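Local coordinates for SusD superfamily protein (Bacteroides fragilis NCTC 9343, PDB 3NQP), which probably binds sugars at the outer membrane and helps capture glycans for uptake, as SusD-family proteins do, at residues D249-V254 against K334-I339; R381-Y386 against R410-G415. All blocks are in the same frame, centred on the assembly; numbering follows the deposited sequence.

Contact 1: D249-V254 against K334-I339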
loop_
_atom_site.group_PDB
_atom_site.type_symbol
_atom_site.label_atom_id
_atom_site.label_comp_id
_atom_site.label_asym_id
_atom_site.label_seq_id
_atom_site.Cartn_x
_atom_site.Cartn_y
_atom_site.Cartn_z
ATOM N N ASP A 249 -9.446 -19.177 2.032
ATOM C CA ASP A 249 -9.220 -20.113 0.936
ATOM C C ASP A 249 -9.332 -19.465 -0.439
ATOM O O ASP A 249 -8.644 -19.884 -1.345
ATOM C CB ASP A 249 -10.227 -21.241 0.956
ATOM C CG ASP A 249 -9.962 -22.260 2.052
ATOM O OD1 ASP A 249 -8.845 -22.340 2.627
ATOM O OD2 ASP A 249 -10.916 -22.989 2.325
ATOM N N ASP A 250 -10.238 -18.502 -0.608
ATOM C CA ASP A 250 -10.490 -17.882 -1.929
ATOM C C ASP A 250 -9.956 -16.441 -1.937
ATOM O O ASP A 250 -10.425 -15.605 -1.205
ATOM C CB ASP A 250 -11.981 -17.907 -2.200
ATOM C CG ASP A 250 -12.360 -17.389 -3.590
ATOM O OD1 ASP A 250 -11.910 -16.298 -3.989
ATOM O OD2 ASP A 250 -13.201 -18.032 -4.260
ATOM N N PHE A 251 -8.966 -16.182 -2.772
ATOM C CA PHE A 251 -8.407 -14.876 -2.944
ATOM C C PHE A 251 -9.450 -13.797 -3.184
ATOM O O PHE A 251 -9.373 -12.734 -2.568
ATOM C CB PHE A 251 -7.415 -14.910 -4.100
ATOM C CG PHE A 251 -6.644 -13.607 -4.325
ATOM C CD1 PHE A 251 -5.587 -13.271 -3.532
ATOM C CD2 PHE A 251 -6.975 -12.764 -5.395
ATOM C CE1 PHE A 251 -4.833 -12.120 -3.802
ATOM C CE2 PHE A 251 -6.227 -11.596 -5.666
ATOM C CZ PHE A 251 -5.183 -11.272 -4.850
ATOM N N SER A 252 -10.438 -14.051 -4.037
ATOM C CA SER A 252 -11.400 -12.985 -4.365
ATOM C C SER A 252 -12.234 -12.597 -3.145
ATOM O O SER A 252 -12.675 -11.474 -3.052
ATOM C CB SER A 252 -12.339 -13.367 -5.510
ATOM O OG SER A 252 -13.139 -14.474 -5.143
ATOM N N GLN A 253 -12.447 -13.533 -2.223
ATOM C CA GLN A 253 -13.273 -13.273 -1.033
ATOM C C GLN A 253 -12.565 -12.317 -0.106
ATOM O O GLN A 253 -13.195 -11.762 0.816
ATOM C CB GLN A 253 -13.554 -14.582 -0.279
ATOM C CG GLN A 253 -14.628 -15.465 -0.940
ATOM C CD GLN A 253 -16.001 -14.864 -0.744
ATOM O OE1 GLN A 253 -16.385 -13.957 -1.453
ATOM N NE2 GLN A 253 -16.730 -15.352 0.257
ATOM N N VAL A 254 -11.243 -12.195 -0.273
ATOM C CA VAL A 254 -10.494 -11.280 0.572
ATOM C C VAL A 254 -11.052 -9.867 0.372
ATOM O O VAL A 254 -11.189 -9.124 1.340
ATOM C CB VAL A 254 -8.957 -11.384 0.341
ATOM C CG1 VAL A 254 -8.224 -10.212 1.059
ATOM C CG2 VAL A 254 -8.444 -12.801 0.796
ATOM N N LYS A 334 -5.046 -14.042 -11.139
ATOM C CA LYS A 334 -5.000 -13.454 -12.493
ATOM C C LYS A 334 -6.351 -12.834 -12.872
ATOM O O LYS A 334 -6.467 -11.605 -13.101
ATOM C CB LYS A 334 -4.519 -14.490 -13.518
ATOM C CG LYS A 334 -4.287 -13.930 -14.922
ATOM C CD LYS A 334 -3.655 -15.008 -15.847
ATOM C CE LYS A 334 -3.262 -14.472 -17.212
ATOM N NZ LYS A 334 -2.211 -15.316 -17.853
ATOM N N GLU A 335 -7.376 -13.671 -12.931
ATOM C CA GLU A 335 -8.718 -13.209 -13.317
ATOM C C GLU A 335 -9.453 -12.556 -12.149
ATOM O O GLU A 335 -10.346 -11.760 -12.366
ATOM C CB GLU A 335 -9.537 -14.357 -13.959
ATOM C CG GLU A 335 -8.892 -14.877 -15.163
ATOM C CD GLU A 335 -8.768 -13.820 -16.259
ATOM O OE1 GLU A 335 -9.777 -13.093 -16.570
ATOM O OE2 GLU A 335 -7.646 -13.763 -16.816
ATOM N N ALA A 336 -9.042 -12.807 -10.903
ATOM C CA ALA A 336 -9.610 -12.043 -9.780
ATOM C C ALA A 336 -9.163 -10.572 -9.861
ATOM O O ALA A 336 -9.912 -9.667 -9.499
ATOM C CB ALA A 336 -9.198 -12.643 -8.456
ATOM N N THR A 337 -7.940 -10.335 -10.329
ATOM C CA THR A 337 -7.405 -9.005 -10.319
ATOM C C THR A 337 -7.790 -8.265 -11.594
ATOM O O THR A 337 -8.097 -7.064 -11.541
ATOM C CB THR A 337 -5.831 -9.015 -10.132
ATOM O OG1 THR A 337 -5.470 -9.741 -8.921
ATOM C CG2 THR A 337 -5.287 -7.566 -10.116
ATOM N N PHE A 338 -7.745 -8.971 -12.730
ATOM C CA PHE A 338 -7.854 -8.382 -14.015
ATOM C C PHE A 338 -8.920 -9.035 -14.909
ATOM O O PHE A 338 -9.218 -10.221 -14.785
ATOM C CB PHE A 338 -6.556 -8.570 -14.771
ATOM C CG PHE A 338 -5.402 -7.763 -14.272
ATOM C CD1 PHE A 338 -5.338 -6.400 -14.477
ATOM C CD2 PHE A 338 -4.313 -8.399 -13.718
ATOM C CE1 PHE A 338 -4.212 -5.680 -14.079
ATOM C CE2 PHE A 338 -3.190 -7.645 -13.284
ATOM C CZ PHE A 338 -3.157 -6.319 -13.510
ATOM N N ILE A 339 -9.467 -8.233 -15.827
ATOM C CA ILE A 339 -10.104 -8.746 -17.035
ATOM C C ILE A 339 -9.293 -8.215 -18.204
ATOM O O ILE A 339 -8.814 -7.084 -18.181
ATOM C CB ILE A 339 -11.620 -8.348 -17.192
ATOM C CG1 ILE A 339 -12.267 -9.130 -18.361
ATOM C CG2 ILE A 339 -11.795 -6.800 -17.310
ATOM C CD1 ILE A 339 -13.860 -8.967 -18.490
#
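Phe251 and Ala336 meet where two short helices come close, with the CA atoms of Ser252 and Ala336 5.8 Å apart. The methyl CB of Ala336 meets the rim of the Phe251 ring in the plane of the ring, 3.8 Å from CD2. The side chain of Phe251 sets out toward segment 334-339. Its CG stands anti to the backbone N (chi1 -175°), which carries the ring out to the second helix. CE2 of the same ring comes within 3.8 Å of Thr337 OG1. This is packing, since OG1 has its polar partner one turn back, at the carbonyl O of Arg333. The other branch of Thr337, the methyl CG2, lies over one face of the Phe338 ring, toward its rim. Ser252 adds a loose apolar touch, with its CB 4.4 Å from Ala336 CB.

Asp250 caps the start of the short, weakly bonded helix 251-255. Its OD1 takes weak bonds from Ser252 N at 2.7 Å and Gln253 N at 3.3 Å. The Ser252 hydroxyl turns back toward this N-cap residue, but its OG lies a suspiciously short 2.5 Å from OD1, so that bond is less certain. On the other side of the contact, Phe338 leaves the helix and begins strand 338-344. Phe255 packs edge-to-face with Phe251. The contact is plain apolar packing of an N-capped short helix, 251-255, on the last turn of helix 333-337, just before the two-stranded antiparallel hairpin 338-358.

Contact 2: R381-Y386 against R410-G415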
loop_
_atom_site.group_PDB
_atom_site.type_symbol
_atom_site.label_atom_id
_atom_site.label_comp_id
_atom_site.label_asym_id
_atom_site.label_seq_id
_atom_site.Cartn_x
_atom_site.Cartn_y
_atom_site.Cartn_z
ATOM N N ARG A 381 -3.040 -7.114 5.588
ATOM C CA ARG A 381 -3.710 -8.429 5.696
ATOM C C ARG A 381 -2.653 -9.561 5.817
ATOM O O ARG A 381 -1.448 -9.326 5.664
ATOM C CB ARG A 381 -4.655 -8.626 4.522
ATOM C CG ARG A 381 -4.045 -8.518 3.192
ATOM C CD ARG A 381 -5.071 -8.815 2.102
ATOM N NE ARG A 381 -4.494 -8.657 0.778
ATOM C CZ ARG A 381 -3.965 -9.632 0.020
ATOM N NH1 ARG A 381 -3.908 -10.901 0.404
ATOM N NH2 ARG A 381 -3.476 -9.323 -1.161
ATOM N N LEU A 382 -3.085 -10.766 6.131
ATOM C CA LEU A 382 -2.144 -11.779 6.608
ATOM C C LEU A 382 -1.025 -12.156 5.610
ATOM O O LEU A 382 0.102 -12.313 6.047
ATOM C CB LEU A 382 -2.912 -13.032 7.086
ATOM C CG LEU A 382 -2.230 -13.936 8.095
ATOM C CD1 LEU A 382 -1.980 -13.087 9.406
ATOM C CD2 LEU A 382 -3.138 -15.200 8.336
ATOM N N PRO A 383 -1.302 -12.328 4.282
ATOM C CA PRO A 383 -0.177 -12.661 3.403
ATOM C C PRO A 383 0.943 -11.595 3.359
ATOM O O PRO A 383 2.113 -11.928 3.063
ATOM C CB PRO A 383 -0.825 -12.823 1.997
ATOM C CG PRO A 383 -2.260 -13.209 2.290
ATOM C CD PRO A 383 -2.575 -12.365 3.559
ATOM N N TRP A 384 0.610 -10.347 3.652
ATOM C CA TRP A 384 1.648 -9.304 3.823
ATOM C C TRP A 384 2.561 -9.685 4.990
ATOM O O TRP A 384 3.778 -9.503 4.919
ATOM C CB TRP A 384 1.024 -7.903 3.985
ATOM C CG TRP A 384 2.036 -6.803 4.235
ATOM C CD1 TRP A 384 2.641 -6.019 3.307
ATOM C CD2 TRP A 384 2.518 -6.385 5.488
ATOM N NE1 TRP A 384 3.504 -5.142 3.904
ATOM C CE2 TRP A 384 3.458 -5.358 5.252
ATOM C CE3 TRP A 384 2.279 -6.803 6.809
ATOM C CZ2 TRP A 384 4.154 -4.727 6.289
ATOM C CZ3 TRP A 384 2.926 -6.165 7.822
ATOM C CH2 TRP A 384 3.858 -5.147 7.567
ATOM N N VAL A 385 1.984 -10.218 6.061
ATOM C CA VAL A 385 2.760 -10.558 7.257
ATOM C C VAL A 385 3.718 -11.696 6.865
ATOM O O VAL A 385 4.938 -11.637 7.113
ATOM C CB VAL A 385 1.885 -10.871 8.509
ATOM C CG1 VAL A 385 2.771 -11.305 9.648
ATOM C CG2 VAL A 385 0.955 -9.641 8.922
ATOM N N TYR A 386 3.175 -12.686 6.175
ATOM C CA TYR A 386 4.002 -13.757 5.671
ATOM C C TYR A 386 5.161 -13.325 4.757
ATOM O O TYR A 386 6.273 -13.806 4.933
ATOM C CB TYR A 386 3.160 -14.781 4.884
ATOM C CG TYR A 386 2.081 -15.554 5.613
ATOM C CD1 TYR A 386 2.209 -15.940 6.940
ATOM C CD2 TYR A 386 0.986 -16.059 4.887
ATOM C CE1 TYR A 386 1.214 -16.696 7.567
ATOM C CE2 TYR A 386 0.003 -16.795 5.508
ATOM C CZ TYR A 386 0.138 -17.137 6.833
ATOM O OH TYR A 386 -0.833 -17.871 7.416
ATOM N N ARG A 410 1.545 -18.877 -2.410
ATOM C CA ARG A 410 1.286 -19.492 -3.723
ATOM C C ARG A 410 0.219 -20.540 -3.635
ATOM O O ARG A 410 -0.615 -20.657 -4.535
ATOM C CB ARG A 410 2.518 -20.138 -4.321
ATOM C CG ARG A 410 3.584 -19.134 -4.684
ATOM C CD ARG A 410 4.695 -19.766 -5.482
ATOM N NE ARG A 410 5.766 -18.826 -5.836
ATOM C CZ ARG A 410 6.825 -19.149 -6.566
ATOM N NH1 ARG A 410 6.966 -20.389 -7.054
ATOM N NH2 ARG A 410 7.723 -18.224 -6.854
ATOM N N LYS A 411 0.273 -21.354 -2.583
ATOM C CA LYS A 411 -0.637 -22.476 -2.519
ATOM C C LYS A 411 -2.070 -21.937 -2.493
ATOM O O LYS A 411 -2.942 -22.457 -3.161
ATOM C CB LYS A 411 -0.349 -23.365 -1.326
ATOM C CG LYS A 411 -1.433 -24.491 -1.123
ATOM C CD LYS A 411 -1.119 -25.283 0.146
ATOM C CE LYS A 411 -2.094 -26.464 0.313
ATOM N NZ LYS A 411 -1.731 -27.295 1.521
ATOM N N ARG A 412 -2.294 -20.876 -1.742
ATOM C CA ARG A 412 -3.616 -20.241 -1.738
ATOM C C ARG A 412 -3.999 -19.724 -3.124
ATOM O O ARG A 412 -5.120 -19.904 -3.550
ATOM C CB ARG A 412 -3.687 -19.115 -0.702
ATOM C CG ARG A 412 -5.116 -18.653 -0.392
ATOM C CD ARG A 412 -5.601 -17.560 -1.365
ATOM N NE ARG A 412 -4.935 -16.277 -1.119
ATOM C CZ ARG A 412 -5.290 -15.404 -0.170
ATOM N NH1 ARG A 412 -6.319 -15.654 0.623
ATOM N NH2 ARG A 412 -4.617 -14.256 -0.013
ATOM N N ALA A 413 -3.059 -19.072 -3.810
ATOM C CA ALA A 413 -3.293 -18.489 -5.131
ATOM C C ALA A 413 -3.772 -19.515 -6.150
ATOM O O ALA A 413 -4.708 -19.240 -6.924
ATOM C CB ALA A 413 -2.014 -17.800 -5.651
ATOM N N TYR A 414 -3.115 -20.682 -6.173
ATOM C CA TYR A 414 -3.402 -21.663 -7.220
ATOM C C TYR A 414 -4.654 -22.506 -6.949
ATOM O O TYR A 414 -5.172 -23.132 -7.869
ATOM C CB TYR A 414 -2.187 -22.544 -7.498
ATOM C CG TYR A 414 -1.109 -21.809 -8.278
ATOM C CD1 TYR A 414 -0.169 -21.021 -7.631
ATOM C CD2 TYR A 414 -1.059 -21.887 -9.655
ATOM C CE1 TYR A 414 0.816 -20.349 -8.328
ATOM C CE2 TYR A 414 -0.091 -21.202 -10.366
ATOM C CZ TYR A 414 0.850 -20.433 -9.696
ATOM O OH TYR A 414 1.790 -19.745 -10.442
ATOM N N GLY A 415 -5.120 -22.522 -5.707
ATOM C CA GLY A 415 -6.418 -23.105 -5.351
ATOM C C GLY A 415 -6.407 -24.585 -5.617
ATOM O O GLY A 415 -5.443 -25.253 -5.274
#
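The contact belongs to an antiparallel helical hairpin, helices 382-396 and 399-414: the first turn of the one faces the last turn of the other. The backbones stay well apart, with the CA atoms of Pro383 and Arg412 9.8 Å from each other. Arginine side chains fill much of the distance. Arg412 NH2 comes within 3.5 Å of Arg381 NH1, and each of these nitrogens lies at the edge of the other guanidinium. The two planes are 42° apart. Both atoms are donors, so they do not bond to each other. They share Glu445 OE2 as a salt-bridge partner, which probably offsets the like charges. Arg412 NH2 also touches Pro383 CG at 3.5 Å, and the two side chains cross at about a right angle.

The arginines arrive in different shapes. Arg381 is extended from CG to NE, while Arg412 folds at chi2 (-87°) and chi3 (-72°), which brings its guanidinium round to Pro383. Glu264 also bridges the pair, through OE1 to Arg412 NH1 and OE2 to Arg381 NH1, while Arg381 NH2 pairs with Glu449. All three touching residues are buried. Helix 251-255 packs on both arginines, strand 377-381 ends at Arg381, and helices 200-216 and 228-241 pack against other residues of 382-386.

Contact 1 and contact 2 have centres 12 Å apart. Both segments of contact 1 precede those of contact 2 in the chain. Helix 251-255 joins them in space. Phe251 CD1 lies 3.8 Å from Arg412 NH2, and Val254 touches both arginines, with CG1 3.6 Å from Arg381 CD and CG2 3.6 Å from Arg412 NH1. One short helix therefore packs on helix 333-337 and also on the buried arginine pair. It sits between helix 333-337 and the place where the start of helix 382-396 faces the end of helix 399-414. The packing thus joins two short helices to the helical hairpin that follows them in the chain.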